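Local coordinates for protein signal recognition particle receptor FtsY (Sulfolobus acidocaldarius, PDB 5L3S) that is the receptor of the signal recognition particle, an SRP54-type protein that joins a helical bundle to a P-loop domain carrying bound phosphoaminophosphonic acid-guanylate ester, at residues S37-E42 and I258-A263; K46-L51 and N72-S77; I81-Q86 and F285-F290; L221-G226 and A252-G257; V240-V245 and L266-V271. All coordinates share one frame; numbering follows the deposited sequence.

Contact 1: S37-E42 and I258-A263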
# COMPACT_ATOMS: atom_id res chain seq x y z
N SER B 37 -5.59 -13.29 3.77
CA SER B 37 -4.14 -13.15 3.74
C SER B 37 -3.67 -12.37 2.51
O SER B 37 -2.48 -12.34 2.20
CB SER B 37 -3.49 -14.55 3.72
OG SER B 37 -3.72 -15.22 4.95
N ASP B 38 -4.62 -11.75 1.82
CA ASP B 38 -4.35 -11.01 0.60
C ASP B 38 -3.78 -11.87 -0.55
O ASP B 38 -3.03 -11.38 -1.40
CB ASP B 38 -3.47 -9.78 0.89
CG ASP B 38 -4.21 -8.75 1.74
OD1 ASP B 38 -5.30 -8.30 1.29
OD2 ASP B 38 -3.76 -8.42 2.86
N VAL B 39 -4.15 -13.14 -0.59
CA VAL B 39 -3.99 -13.86 -1.84
C VAL B 39 -5.21 -13.48 -2.67
O VAL B 39 -6.34 -13.64 -2.21
CB VAL B 39 -3.97 -15.39 -1.64
CG1 VAL B 39 -3.75 -16.08 -2.96
CG2 VAL B 39 -2.90 -15.76 -0.64
N SER B 40 -5.00 -12.95 -3.87
CA SER B 40 -6.11 -12.43 -4.65
C SER B 40 -7.15 -13.50 -4.95
O SER B 40 -6.84 -14.69 -4.90
CB SER B 40 -5.62 -11.81 -5.96
OG SER B 40 -5.41 -12.81 -6.94
N TYR B 41 -8.38 -13.07 -5.24
CA TYR B 41 -9.51 -13.98 -5.42
C TYR B 41 -9.23 -15.01 -6.50
O TYR B 41 -9.48 -16.22 -6.32
CB TYR B 41 -10.77 -13.19 -5.79
CG TYR B 41 -12.05 -14.00 -5.71
CD1 TYR B 41 -12.90 -13.90 -4.62
CD2 TYR B 41 -12.39 -14.89 -6.73
CE1 TYR B 41 -14.07 -14.66 -4.55
CE2 TYR B 41 -13.55 -15.64 -6.67
CZ TYR B 41 -14.38 -15.52 -5.58
OH TYR B 41 -15.53 -16.28 -5.53
N GLU B 42 -8.73 -14.54 -7.64
CA GLU B 42 -8.51 -15.38 -8.81
C GLU B 42 -7.43 -16.45 -8.56
O GLU B 42 -7.56 -17.59 -9.01
CB GLU B 42 -8.15 -14.50 -10.01
CG GLU B 42 -9.26 -13.50 -10.43
CD GLU B 42 -9.37 -12.25 -9.52
OE1 GLU B 42 -8.40 -11.90 -8.82
OE2 GLU B 42 -10.45 -11.62 -9.51
N ILE B 258 0.52 -11.78 -1.46
CA ILE B 258 1.11 -11.42 -2.76
C ILE B 258 2.31 -12.31 -3.13
O ILE B 258 2.52 -12.63 -4.29
CB ILE B 258 1.54 -9.91 -2.84
CG1 ILE B 258 2.08 -9.55 -4.23
CG2 ILE B 258 2.60 -9.56 -1.80
CD1 ILE B 258 1.03 -9.65 -5.33
N ALA B 259 3.08 -12.72 -2.13
CA ALA B 259 4.22 -13.63 -2.35
C ALA B 259 3.81 -14.92 -3.09
O ALA B 259 4.48 -15.36 -4.02
CB ALA B 259 4.88 -13.99 -1.02
N LEU B 260 2.68 -15.50 -2.68
CA LEU B 260 2.17 -16.70 -3.32
C LEU B 260 1.68 -16.41 -4.73
O LEU B 260 1.96 -17.17 -5.67
CB LEU B 260 1.03 -17.30 -2.48
CG LEU B 260 0.32 -18.55 -2.99
CD1 LEU B 260 1.33 -19.62 -3.43
CD2 LEU B 260 -0.63 -19.10 -1.92
N SER B 261 0.94 -15.31 -4.89
CA SER B 261 0.41 -14.92 -6.20
C SER B 261 1.53 -14.67 -7.23
O SER B 261 1.41 -15.06 -8.38
CB SER B 261 -0.49 -13.69 -6.08
OG SER B 261 -1.69 -14.04 -5.41
N LEU B 262 2.59 -14.01 -6.79
CA LEU B 262 3.75 -13.73 -7.62
C LEU B 262 4.40 -15.01 -8.15
O LEU B 262 4.71 -15.13 -9.33
CB LEU B 262 4.79 -12.96 -6.82
CG LEU B 262 4.51 -11.48 -6.60
CD1 LEU B 262 5.53 -10.94 -5.62
CD2 LEU B 262 4.62 -10.79 -7.93
N ALA B 263 4.63 -15.96 -7.25
CA ALA B 263 5.21 -17.24 -7.63
C ALA B 263 4.26 -18.01 -8.53
O ALA B 263 4.66 -18.53 -9.57
CB ALA B 263 5.56 -18.05 -6.40
O HOH W 1 -2.31 -11.66 -4.26

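Contact 2: K46-L51 and N72-S77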
# COMPACT_ATOMS: atom_id res chain seq x y z
N LYS B 46 -7.87 -20.72 -8.15
CA LYS B 46 -7.09 -21.69 -8.93
C LYS B 46 -6.35 -22.66 -8.01
O LYS B 46 -6.32 -23.85 -8.25
CB LYS B 46 -6.10 -20.99 -9.85
CG LYS B 46 -6.73 -20.27 -11.03
CD LYS B 46 -5.70 -19.41 -11.75
CE LYS B 46 -6.24 -18.79 -13.02
NZ LYS B 46 -5.32 -17.73 -13.54
N ILE B 47 -5.77 -22.13 -6.94
CA ILE B 47 -5.02 -22.96 -6.01
C ILE B 47 -5.93 -23.99 -5.33
O ILE B 47 -5.55 -25.16 -5.16
CB ILE B 47 -4.31 -22.08 -4.96
CG1 ILE B 47 -3.05 -21.48 -5.59
CG2 ILE B 47 -3.94 -22.89 -3.73
CD1 ILE B 47 -2.36 -20.50 -4.70
N LEU B 48 -7.13 -23.57 -4.98
CA LEU B 48 -8.06 -24.48 -4.32
C LEU B 48 -8.66 -25.49 -5.29
O LEU B 48 -9.00 -26.62 -4.91
CB LEU B 48 -9.15 -23.69 -3.61
CG LEU B 48 -8.65 -22.88 -2.42
CD1 LEU B 48 -9.80 -22.16 -1.78
CD2 LEU B 48 -7.94 -23.78 -1.41
N GLU B 49 -8.81 -25.09 -6.55
CA GLU B 49 -9.25 -26.02 -7.59
C GLU B 49 -8.17 -27.06 -7.82
O GLU B 49 -8.48 -28.23 -8.03
CB GLU B 49 -9.58 -25.29 -8.89
CG GLU B 49 -10.92 -24.56 -8.90
CD GLU B 49 -12.09 -25.51 -8.74
OE1 GLU B 49 -12.14 -26.53 -9.46
OE2 GLU B 49 -12.97 -25.23 -7.89
N ASP B 50 -6.91 -26.62 -7.79
CA ASP B 50 -5.77 -27.54 -7.91
C ASP B 50 -5.83 -28.55 -6.76
O ASP B 50 -5.64 -29.75 -6.95
CB ASP B 50 -4.43 -26.79 -7.82
CG ASP B 50 -4.09 -26.03 -9.10
OD1 ASP B 50 -4.72 -26.29 -10.15
OD2 ASP B 50 -3.17 -25.17 -9.05
N LEU B 51 -6.08 -28.03 -5.57
CA LEU B 51 -6.11 -28.82 -4.34
C LEU B 51 -7.20 -29.89 -4.40
O LEU B 51 -6.94 -31.07 -4.16
CB LEU B 51 -6.32 -27.87 -3.15
CG LEU B 51 -6.42 -28.52 -1.77
CD1 LEU B 51 -5.17 -29.34 -1.46
CD2 LEU B 51 -6.69 -27.45 -0.71
N ASN B 72 -2.76 -29.98 5.24
CA ASN B 72 -1.36 -30.32 5.05
C ASN B 72 -0.97 -30.41 3.58
O ASN B 72 0.13 -30.01 3.21
CB ASN B 72 -1.00 -31.61 5.79
CG ASN B 72 -0.85 -31.39 7.27
OD1 ASN B 72 -0.77 -30.25 7.73
ND2 ASN B 72 -0.81 -32.48 8.03
N THR B 73 -1.86 -30.94 2.75
CA THR B 73 -1.62 -30.99 1.31
C THR B 73 -1.46 -29.56 0.76
O THR B 73 -0.59 -29.29 -0.07
CB THR B 73 -2.75 -31.73 0.57
OG1 THR B 73 -2.90 -33.04 1.13
CG2 THR B 73 -2.43 -31.88 -0.91
N LEU B 74 -2.29 -28.64 1.24
CA LEU B 74 -2.19 -27.24 0.81
C LEU B 74 -0.89 -26.57 1.27
O LEU B 74 -0.24 -25.85 0.50
CB LEU B 74 -3.40 -26.42 1.26
CG LEU B 74 -3.35 -24.95 0.82
CD1 LEU B 74 -3.31 -24.88 -0.70
CD2 LEU B 74 -4.54 -24.15 1.36
N LYS B 75 -0.52 -26.77 2.53
CA LYS B 75 0.71 -26.19 3.06
C LYS B 75 1.90 -26.70 2.27
O LYS B 75 2.83 -25.95 1.97
CB LYS B 75 0.90 -26.54 4.54
CG LYS B 75 -0.10 -25.90 5.48
CD LYS B 75 0.31 -26.20 6.92
CE LYS B 75 -0.73 -25.73 7.92
NZ LYS B 75 -0.28 -26.00 9.31
N LYS B 76 1.87 -27.99 1.95
CA LYS B 76 2.93 -28.63 1.18
C LYS B 76 2.98 -28.11 -0.26
O LYS B 76 4.06 -27.89 -0.80
CB LYS B 76 2.77 -30.15 1.23
CG LYS B 76 3.65 -30.93 0.26
CD LYS B 76 5.13 -30.75 0.55
CE LYS B 76 5.97 -31.66 -0.34
NZ LYS B 76 7.44 -31.44 -0.19
N SER B 77 1.81 -27.90 -0.87
CA SER B 77 1.77 -27.36 -2.24
C SER B 77 2.26 -25.91 -2.31
O SER B 77 2.98 -25.53 -3.23
CB SER B 77 0.38 -27.47 -2.85
OG SER B 77 0.03 -28.84 -3.06

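Contact 3: I81-Q86 and F285-F290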
# COMPACT_ATOMS: atom_id res chain seq x y z
N ILE B 81 5.49 -24.47 -4.37
CA ILE B 81 5.34 -23.38 -5.34
C ILE B 81 6.37 -22.28 -5.09
O ILE B 81 6.93 -21.71 -6.03
CB ILE B 81 3.93 -22.76 -5.30
CG1 ILE B 81 2.90 -23.74 -5.84
CG2 ILE B 81 3.88 -21.50 -6.11
CD1 ILE B 81 3.08 -24.05 -7.32
N LEU B 82 6.61 -21.98 -3.82
CA LEU B 82 7.56 -20.95 -3.43
C LEU B 82 9.01 -21.43 -3.51
O LEU B 82 9.90 -20.69 -3.94
CB LEU B 82 7.24 -20.47 -2.02
CG LEU B 82 5.88 -19.79 -1.88
CD1 LEU B 82 5.51 -19.65 -0.43
CD2 LEU B 82 5.89 -18.42 -2.56
N THR B 83 9.26 -22.66 -3.08
CA THR B 83 10.61 -23.23 -3.09
C THR B 83 11.17 -23.36 -4.51
O THR B 83 12.35 -23.12 -4.75
CB THR B 83 10.65 -24.59 -2.36
OG1 THR B 83 10.25 -24.39 -0.99
CG2 THR B 83 12.05 -25.20 -2.39
N LYS B 84 10.30 -23.72 -5.45
CA LYS B 84 10.71 -23.87 -6.85
C LYS B 84 11.09 -22.54 -7.51
O LYS B 84 11.90 -22.50 -8.43
CB LYS B 84 9.59 -24.55 -7.65
CG LYS B 84 9.92 -24.82 -9.10
CD LYS B 84 8.73 -25.38 -9.86
CE LYS B 84 9.09 -25.63 -11.32
NZ LYS B 84 7.93 -26.13 -12.11
N ASN B 85 10.51 -21.45 -7.02
CA ASN B 85 10.78 -20.12 -7.59
C ASN B 85 12.00 -19.39 -7.03
O ASN B 85 12.43 -18.38 -7.58
CB ASN B 85 9.54 -19.23 -7.47
CG ASN B 85 8.63 -19.38 -8.66
OD1 ASN B 85 8.95 -18.91 -9.75
ND2 ASN B 85 7.50 -20.05 -8.46
N GLN B 86 12.54 -19.91 -5.93
CA GLN B 86 13.74 -19.35 -5.32
C GLN B 86 14.92 -19.36 -6.29
O GLN B 86 15.11 -20.31 -7.05
CB GLN B 86 14.13 -20.15 -4.07
CG GLN B 86 13.34 -19.80 -2.83
CD GLN B 86 13.83 -20.55 -1.61
OE1 GLN B 86 14.01 -21.76 -1.65
NE2 GLN B 86 14.07 -19.81 -0.53
N PHE B 285 13.48 -13.88 2.42
CA PHE B 285 12.20 -14.57 2.28
C PHE B 285 12.44 -16.07 2.31
O PHE B 285 13.33 -16.58 1.62
CB PHE B 285 11.52 -14.20 0.97
CG PHE B 285 10.18 -14.89 0.75
CD1 PHE B 285 9.01 -14.33 1.23
CD2 PHE B 285 10.11 -16.09 0.06
CE1 PHE B 285 7.79 -14.96 1.03
CE2 PHE B 285 8.90 -16.73 -0.14
CZ PHE B 285 7.74 -16.15 0.35
N SER B 286 11.65 -16.77 3.11
CA SER B 286 11.71 -18.22 3.15
C SER B 286 10.30 -18.78 3.03
O SER B 286 9.39 -18.31 3.71
CB SER B 286 12.38 -18.69 4.45
OG SER B 286 11.50 -19.45 5.24
N PRO B 287 10.11 -19.78 2.15
CA PRO B 287 8.81 -20.43 1.97
C PRO B 287 8.21 -20.90 3.30
O PRO B 287 7.04 -20.62 3.57
CB PRO B 287 9.14 -21.62 1.08
CG PRO B 287 10.31 -21.13 0.27
CD PRO B 287 11.12 -20.30 1.21
N ASP B 288 9.01 -21.57 4.11
CA ASP B 288 8.55 -22.09 5.40
C ASP B 288 8.03 -20.97 6.30
O ASP B 288 7.01 -21.13 6.98
CB ASP B 288 9.69 -22.81 6.12
CG ASP B 288 10.04 -24.13 5.47
OD1 ASP B 288 9.22 -24.65 4.68
OD2 ASP B 288 11.13 -24.66 5.76
N TRP B 289 8.74 -19.85 6.31
CA TRP B 289 8.37 -18.70 7.11
C TRP B 289 7.02 -18.13 6.66
O TRP B 289 6.17 -17.79 7.48
CB TRP B 289 9.46 -17.63 7.00
CG TRP B 289 9.26 -16.44 7.88
CD1 TRP B 289 9.79 -16.25 9.13
CD2 TRP B 289 8.50 -15.27 7.58
NE1 TRP B 289 9.40 -15.03 9.62
CE2 TRP B 289 8.60 -14.40 8.69
CE3 TRP B 289 7.73 -14.86 6.49
CZ2 TRP B 289 7.97 -13.17 8.74
CZ3 TRP B 289 7.09 -13.64 6.54
CH2 TRP B 289 7.23 -12.80 7.65
N PHE B 290 6.84 -18.05 5.35
CA PHE B 290 5.60 -17.55 4.74
C PHE B 290 4.40 -18.43 5.09
O PHE B 290 3.32 -17.94 5.44
CB PHE B 290 5.76 -17.47 3.22
CG PHE B 290 4.50 -17.13 2.48
CD1 PHE B 290 4.13 -15.81 2.26
CD2 PHE B 290 3.66 -18.14 2.01
CE1 PHE B 290 2.97 -15.50 1.58
CE2 PHE B 290 2.50 -17.83 1.33
CZ PHE B 290 2.16 -16.51 1.11

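Contact 4: L221-G226 and A252-G257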
# COMPACT_ATOMS: atom_id res chain seq x y z
N LEU B 221 6.99 -3.91 -3.78
CA LEU B 221 5.55 -4.00 -3.54
C LEU B 221 5.25 -3.80 -2.05
O LEU B 221 6.00 -4.26 -1.19
CB LEU B 221 4.98 -5.35 -4.04
CG LEU B 221 5.10 -5.64 -5.54
CD1 LEU B 221 4.72 -7.08 -5.90
CD2 LEU B 221 4.25 -4.65 -6.37
N ASP B 222 4.14 -3.12 -1.76
CA ASP B 222 3.66 -2.88 -0.41
C ASP B 222 2.83 -4.08 0.05
O ASP B 222 1.82 -4.41 -0.58
CB ASP B 222 2.77 -1.62 -0.43
CG ASP B 222 2.42 -1.09 0.96
OD1 ASP B 222 2.31 -1.89 1.92
OD2 ASP B 222 2.27 0.15 1.09
N SER B 223 3.21 -4.72 1.15
CA SER B 223 2.46 -5.90 1.61
C SER B 223 1.07 -5.59 2.14
O SER B 223 0.26 -6.51 2.31
CB SER B 223 3.25 -6.70 2.64
OG SER B 223 3.34 -5.99 3.86
N LEU B 224 0.78 -4.32 2.43
CA LEU B 224 -0.58 -3.93 2.82
C LEU B 224 -1.53 -3.84 1.64
O LEU B 224 -2.75 -3.81 1.82
CB LEU B 224 -0.60 -2.61 3.57
CG LEU B 224 -0.27 -2.68 5.06
CD1 LEU B 224 -0.04 -1.27 5.60
CD2 LEU B 224 -1.39 -3.40 5.82
N ALA B 225 -0.99 -3.80 0.43
CA ALA B 225 -1.82 -3.68 -0.76
C ALA B 225 -2.57 -4.98 -1.04
O ALA B 225 -2.04 -6.08 -0.86
CB ALA B 225 -0.97 -3.27 -1.96
N GLY B 226 -3.82 -4.84 -1.50
CA GLY B 226 -4.64 -6.00 -1.84
C GLY B 226 -4.35 -6.46 -3.25
O GLY B 226 -3.19 -6.50 -3.68
N ALA B 252 3.17 -4.36 9.56
CA ALA B 252 1.79 -3.89 9.77
C ALA B 252 0.78 -5.05 9.89
O ALA B 252 -0.37 -4.92 9.45
CB ALA B 252 1.38 -2.98 8.67
N ASP B 253 1.20 -6.18 10.46
CA ASP B 253 0.34 -7.35 10.63
C ASP B 253 -0.20 -7.85 9.28
O ASP B 253 -1.26 -8.46 9.20
CB ASP B 253 -0.82 -7.02 11.59
CG ASP B 253 -1.57 -8.27 12.04
OD1 ASP B 253 -0.93 -9.33 12.17
OD2 ASP B 253 -2.80 -8.19 12.27
N ALA B 254 0.57 -7.59 8.23
CA ALA B 254 0.21 -7.99 6.88
C ALA B 254 0.72 -9.40 6.60
O ALA B 254 1.89 -9.69 6.86
CB ALA B 254 0.81 -7.02 5.88
N LYS B 255 -0.14 -10.27 6.07
CA LYS B 255 0.26 -11.64 5.80
C LYS B 255 1.20 -11.77 4.60
O LYS B 255 2.07 -12.64 4.58
CB LYS B 255 -0.97 -12.54 5.60
CG LYS B 255 -1.84 -12.64 6.82
CD LYS B 255 -1.14 -13.39 7.93
CE LYS B 255 -1.99 -13.42 9.19
NZ LYS B 255 -3.42 -13.69 8.86
N GLY B 256 1.02 -10.90 3.61
CA GLY B 256 1.86 -10.91 2.42
C GLY B 256 1.52 -11.97 1.38
O GLY B 256 2.42 -12.49 0.72
N GLY B 257 0.23 -12.25 1.20
CA GLY B 257 -0.22 -13.31 0.29
C GLY B 257 0.20 -13.04 -1.15
O GLY B 257 0.22 -13.96 -1.96
O HOH W 2 -0.65 -8.82 2.62

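Contact 5: V240-V245 and L266-V271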
# COMPACT_ATOMS: atom_id res chain seq x y z
N VAL B 240 8.31 -3.49 -18.40
CA VAL B 240 9.66 -3.17 -17.95
C VAL B 240 10.50 -4.45 -17.78
O VAL B 240 11.59 -4.57 -18.35
CB VAL B 240 9.61 -2.40 -16.62
CG1 VAL B 240 11.02 -2.02 -16.15
CG2 VAL B 240 8.72 -1.16 -16.74
N GLY B 241 9.97 -5.40 -17.00
CA GLY B 241 10.71 -6.61 -16.64
C GLY B 241 11.54 -6.41 -15.38
O GLY B 241 12.14 -5.35 -15.18
N TYR B 242 11.54 -7.40 -14.50
CA TYR B 242 12.35 -7.34 -13.28
C TYR B 242 12.75 -8.76 -12.87
O TYR B 242 12.22 -9.73 -13.40
CB TYR B 242 11.61 -6.62 -12.14
CG TYR B 242 10.23 -7.18 -11.86
CD1 TYR B 242 9.11 -6.69 -12.53
CD2 TYR B 242 10.04 -8.21 -10.93
CE1 TYR B 242 7.84 -7.19 -12.29
CE2 TYR B 242 8.77 -8.72 -10.68
CZ TYR B 242 7.67 -8.20 -11.37
OH TYR B 242 6.41 -8.70 -11.15
N ASP B 243 13.67 -8.86 -11.91
CA ASP B 243 14.22 -10.16 -11.53
C ASP B 243 13.62 -10.70 -10.23
O ASP B 243 13.47 -11.92 -10.07
CB ASP B 243 15.74 -10.06 -11.37
CG ASP B 243 16.42 -9.60 -12.64
OD1 ASP B 243 16.36 -10.34 -13.63
OD2 ASP B 243 17.01 -8.50 -12.64
N ALA B 244 13.30 -9.80 -9.31
CA ALA B 244 12.78 -10.19 -8.00
C ALA B 244 11.99 -9.07 -7.34
O ALA B 244 11.96 -7.93 -7.81
CB ALA B 244 13.90 -10.64 -7.09
N VAL B 245 11.34 -9.40 -6.22
CA VAL B 245 10.51 -8.44 -5.52
C VAL B 245 10.99 -8.33 -4.08
O VAL B 245 11.42 -9.33 -3.49
CB VAL B 245 9.03 -8.92 -5.54
CG1 VAL B 245 8.18 -8.17 -4.53
CG2 VAL B 245 8.46 -8.81 -6.95
N LEU B 266 3.32 -15.42 -11.88
CA LEU B 266 4.37 -14.74 -12.64
C LEU B 266 5.73 -15.42 -12.57
O LEU B 266 6.68 -14.97 -13.22
CB LEU B 266 4.51 -13.29 -12.17
CG LEU B 266 3.22 -12.47 -12.25
CD1 LEU B 266 3.44 -11.06 -11.72
CD2 LEU B 266 2.71 -12.45 -13.67
N LYS B 267 5.82 -16.48 -11.77
CA LYS B 267 7.10 -17.13 -11.49
C LYS B 267 8.15 -16.15 -11.02
O LYS B 267 9.31 -16.25 -11.41
CB LYS B 267 7.61 -17.93 -12.71
CG LYS B 267 6.75 -19.14 -13.06
CD LYS B 267 6.44 -19.92 -11.80
CE LYS B 267 5.18 -20.75 -11.92
NZ LYS B 267 4.72 -21.22 -10.59
N LYS B 268 7.75 -15.19 -10.19
CA LYS B 268 8.68 -14.19 -9.68
C LYS B 268 8.90 -14.41 -8.19
O LYS B 268 7.97 -14.68 -7.45
CB LYS B 268 8.15 -12.76 -9.93
CG LYS B 268 8.10 -12.39 -11.40
CD LYS B 268 9.51 -12.28 -11.98
CE LYS B 268 9.46 -11.81 -13.43
NZ LYS B 268 10.76 -11.95 -14.13
N PRO B 269 10.16 -14.33 -7.75
CA PRO B 269 10.44 -14.56 -6.33
C PRO B 269 10.45 -13.28 -5.49
O PRO B 269 10.81 -12.21 -5.97
CB PRO B 269 11.84 -15.17 -6.35
CG PRO B 269 12.50 -14.49 -7.54
CD PRO B 269 11.39 -14.35 -8.57
N VAL B 270 10.06 -13.41 -4.23
CA VAL B 270 10.32 -12.39 -3.23
C VAL B 270 11.66 -12.74 -2.62
O VAL B 270 11.87 -13.89 -2.23
CB VAL B 270 9.25 -12.41 -2.13
CG1 VAL B 270 9.58 -11.40 -1.04
CG2 VAL B 270 7.85 -12.15 -2.72
N VAL B 271 12.58 -11.78 -2.56
CA VAL B 271 13.91 -12.08 -2.01
C VAL B 271 14.11 -11.56 -0.58
O VAL B 271 14.83 -12.16 0.20
CB VAL B 271 15.06 -11.57 -2.93
CG1 VAL B 271 15.19 -12.46 -4.16
CG2 VAL B 271 14.84 -10.10 -3.32
O HOH W 3 12.94 -13.47 -12.57

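Contact 1: S37-E42 and I258-A263
Val-39 sets CG1 trans to its own backbone N (chi1 -178°), while Ser-261 holds OG beside its N and opposite the carbonyl carbon (chi1 -70°). Val-39 CG1 and Ser-261 OG thus meet at 3.8 Å, at the seam where the helical bundle of this SRP54-type protein packs on its P-loop domain. Segment 37-42 holds the turn between helices 20-36 and 41-55 and the start of the latter; segment 258-263 opens helix 258-266 of the P-loop domain. Two residues shape the turn: Asp-38, with positive phi, is the C-prime residue of a Schellman motif that ends the first helix, and Ser-40 occupies the N-cap position of the second. The other methyl of Val-39, CG2, lies 4.2 Å from CD2 of Leu-260, so the valine straddles a polar and an apolar neighbour on the same helix. Leu-260 itself leads on to Ile-78 and Phe-290. Ile-258 directs its CB away from the turn and packs on Ala-229, Leu-230 and Leu-247; its backbone N lies 3.6 Å from Asp-38 O. The carboxylate of Asp-38 turns elsewhere, with OD1 hydrogen-bonded to the backbone of the chain of another protein. The polar link between the segments is one water: it donates to Asp-38 O at 3.0 Å, accepts from Ser-40 N at 3.0 Å, and is hydrogen-bonded to Ser-261 OG at 2.7 Å.

Contact 2: K46-L51 and N72-S77
Within the helical bundle domain, Leu-51 of helix 41-55 and Leu-74 of helix 66-85 interlock as the middle of an apolar helix-helix seam. The short axes of 46-51 and 72-77 pass 10.7 Å apart, with their directions 121° from one another, nearer antiparallel than parallel. Leu-51 forks over the side chains of Thr-73 and Leu-74: its CD1 rests 3.8 Å from Thr-73 CG2, and its CD2 reaches 4.0 Å from Leu-74 CB. The CG of Leu-74 stands trans to the backbone N (chi1 -179°), which carries CD1 to 3.7 Å from Ile-47 CG2, the two side chains crossing at about a right angle. The second branch of Leu-74, CD2, is only loosely met by Leu-48 CD2 at 4.4 Å. Thr-73 splits its roles: CG2 serves the leucine, while OG1 is hydrogen-bonded to Ile-69 O one helical turn back, so its polar end is satisfied within its own helix. Around the seam, Ile-27 of helix 20-36 packs on Leu-48 and Leu-51, Leu-30 packs on Leu-74, and Phe-295 of helix 287-295 closes on Leu-74 as well. Leucine and isoleucine side chains meeting from several helices form the hydrophobic core of the SRP54-type helical bundle.

Contact 3: I81-Q86 and F285-F290
Leu-82, near the end of helix 66-85, inserts between three residues of segment 285-290. Its CB rests on the pyrrolidine of Pro-287, 3.8 Å from Pro-287 CB. Beyond it CG stands opposite the carbonyl carbon (chi1 -64°), and the two methyls part toward different rings. CD1 comes close to Phe-290, 3.4 Å from its CD2, and CD2 lies 4.1 Å from Phe-285 CZ; the leucine crosses both aromatic side chains at about a right angle. Pro-287 is flanked further by Thr-83, whose OG1 is 3.5 Å from Pro-287 CG while hydrogen-bonding to Thr-79 O, and by Gln-86, whose extended chain brings NE2 to 3.5 Å from Pro-287 CD. The proline opens helix 287-295 directly after its N-cap, Ser-286, whose OG accepts from Trp-289 N at 3.0 Å. On the facing segment, Asn-85 ND2 donates back to Ile-81 O at 3.0 Å, an amide tucked against its own helix. The contact thus ties the C-terminal part of helix 66-85 to the first turn of helix 287-295. Phe-285 and Phe-290 both lean on Ala-259 of helix 258-266, and Phe-285 also touches Val-270 of strand 270-274.

Contact 4: L221-G226 and A252-G257
Ala-252 places its CB 3.8 Å from CD1 of Leu-224, joining two loops of the P-loop domain that follow the neighbouring strands 216-222 and 244-248. The side chain of Ala-252 is also about 6 Å from the bound phosphoaminophosphonic acid-guanylate ester. Asp-253 begins the DAKGG sequence, which probably corresponds to the DARGG motif of SRP-type proteins, a part of the P-loop domain at its interface with the helical bundle. The CB of Asp-253 points away from the first segment, and OD2 makes a salt bridge with a basic side chain of the chain of another protein. Ala-254 turns back: its methyl sits 3.4 Å from Ser-223 OG and 4.2 Å from Leu-224 CD2. Ser-223 holds that hydroxyl between its backbone N and carbonyl carbon (chi1 70°), and OG is hydrogen-bonded to Thr-248 O at the end of the next strand. The CB of Lys-255 again points away from the first segment, and its side chain packs on Ser-37 of the bundle. Gly-256, at a positive phi that favours glycine, passes beside Ser-223 CB. A water accepts from Gly-256 N at 2.8 Å and also bridges to Ser-223 O, at a separation so short that its exact length is doubtful. Gly-257 then leads into helix 258-266. The facing loop keeps its shape through a type I turn, Ala-225 N hydrogen-bonding to Asp-222 O at 3.0 Å. Within it lies an Asx turn: Asp-222, whose OD2 is engaged in a salt bridge with Lys-249, takes Leu-224 N on the anti side of OD1 at 2.9 Å, the donor 34° out of the carboxylate plane.

Contact 5: V240-V245 and L266-V271
Val-245 and Val-270 form a parallel beta bridge in the central sheet of the P-loop domain, at the start of both strands of the beta-alpha-beta unit made by strand 244-248, helix 258-266 and strand 270-274. Val-245 holds the neighbouring strand through both its backbone N and its backbone O: the N donates to Pro-269 O at 2.9 Å, and the O accepts from Val-271 N at 2.9 Å. Next to the bridge, Ala-244 CB packs 3.7 Å from Val-271 CG1 and also touches the ring of Pro-269. Lys-268 supplies the other large patch. Its chain, bent at chi2 (-67°), runs obliquely across the phenol of Tyr-242. Lys-268 CG passes 3.8 Å from Tyr-242 CE2. Lys-268 CE rises 4.2 Å above the plane of the Tyr-242 ring, offset toward the rim. The ammonium stays high above the ring and turns to the backbone, Lys-268 NZ donating to Tyr-242 O at 2.8 Å, almost in line with the carbonyl (169°); its cation-pi attraction to the ring is at most weak. Farther out, Tyr-242 OH touches Leu-266 CD1 and is hydrogen-bonded to Ala-233 O of helix 228-239, which helps to position the ring that Lys-268 crosses. Asp-243 is steadied from the other flank, its OD2 hydrogen-bonded to Arg-217 N of strand 216-222. Val-245 and Val-270 face the same side of the sheet, against Leu-262 of the crossover helix. Lys-268 NZ gains a further link through a water, donating to it at 3.1 Å while the water donates to Asp-243 O at 3.0 Å.

How the contacts relate
Contacts 1 and 3 tie the helical bundle to the P-loop domain; contact 2 lies within the bundle, and contacts 4 and 5 within the P-loop domain. Helix 41-55 is shared by contacts 1 and 2 and helix 66-85 by contacts 2 and 3, with centres 13 and 15 Å apart. Contact 2 closes early in the chain, whereas contacts 1 and 3 span about 200 residues or more and alternate along it. Strands 216-222 and 244-248 adjoin in one sheet, relating contacts 4 and 5, whose centres are 16 Å apart. Helix 258-266 lies centrally: Leu-260 touches contact 2, Ala-259 contact 3, and Leu-262 contacts 4 and 5. Packing thus runs continuously from bundle core to nucleotide-side loops.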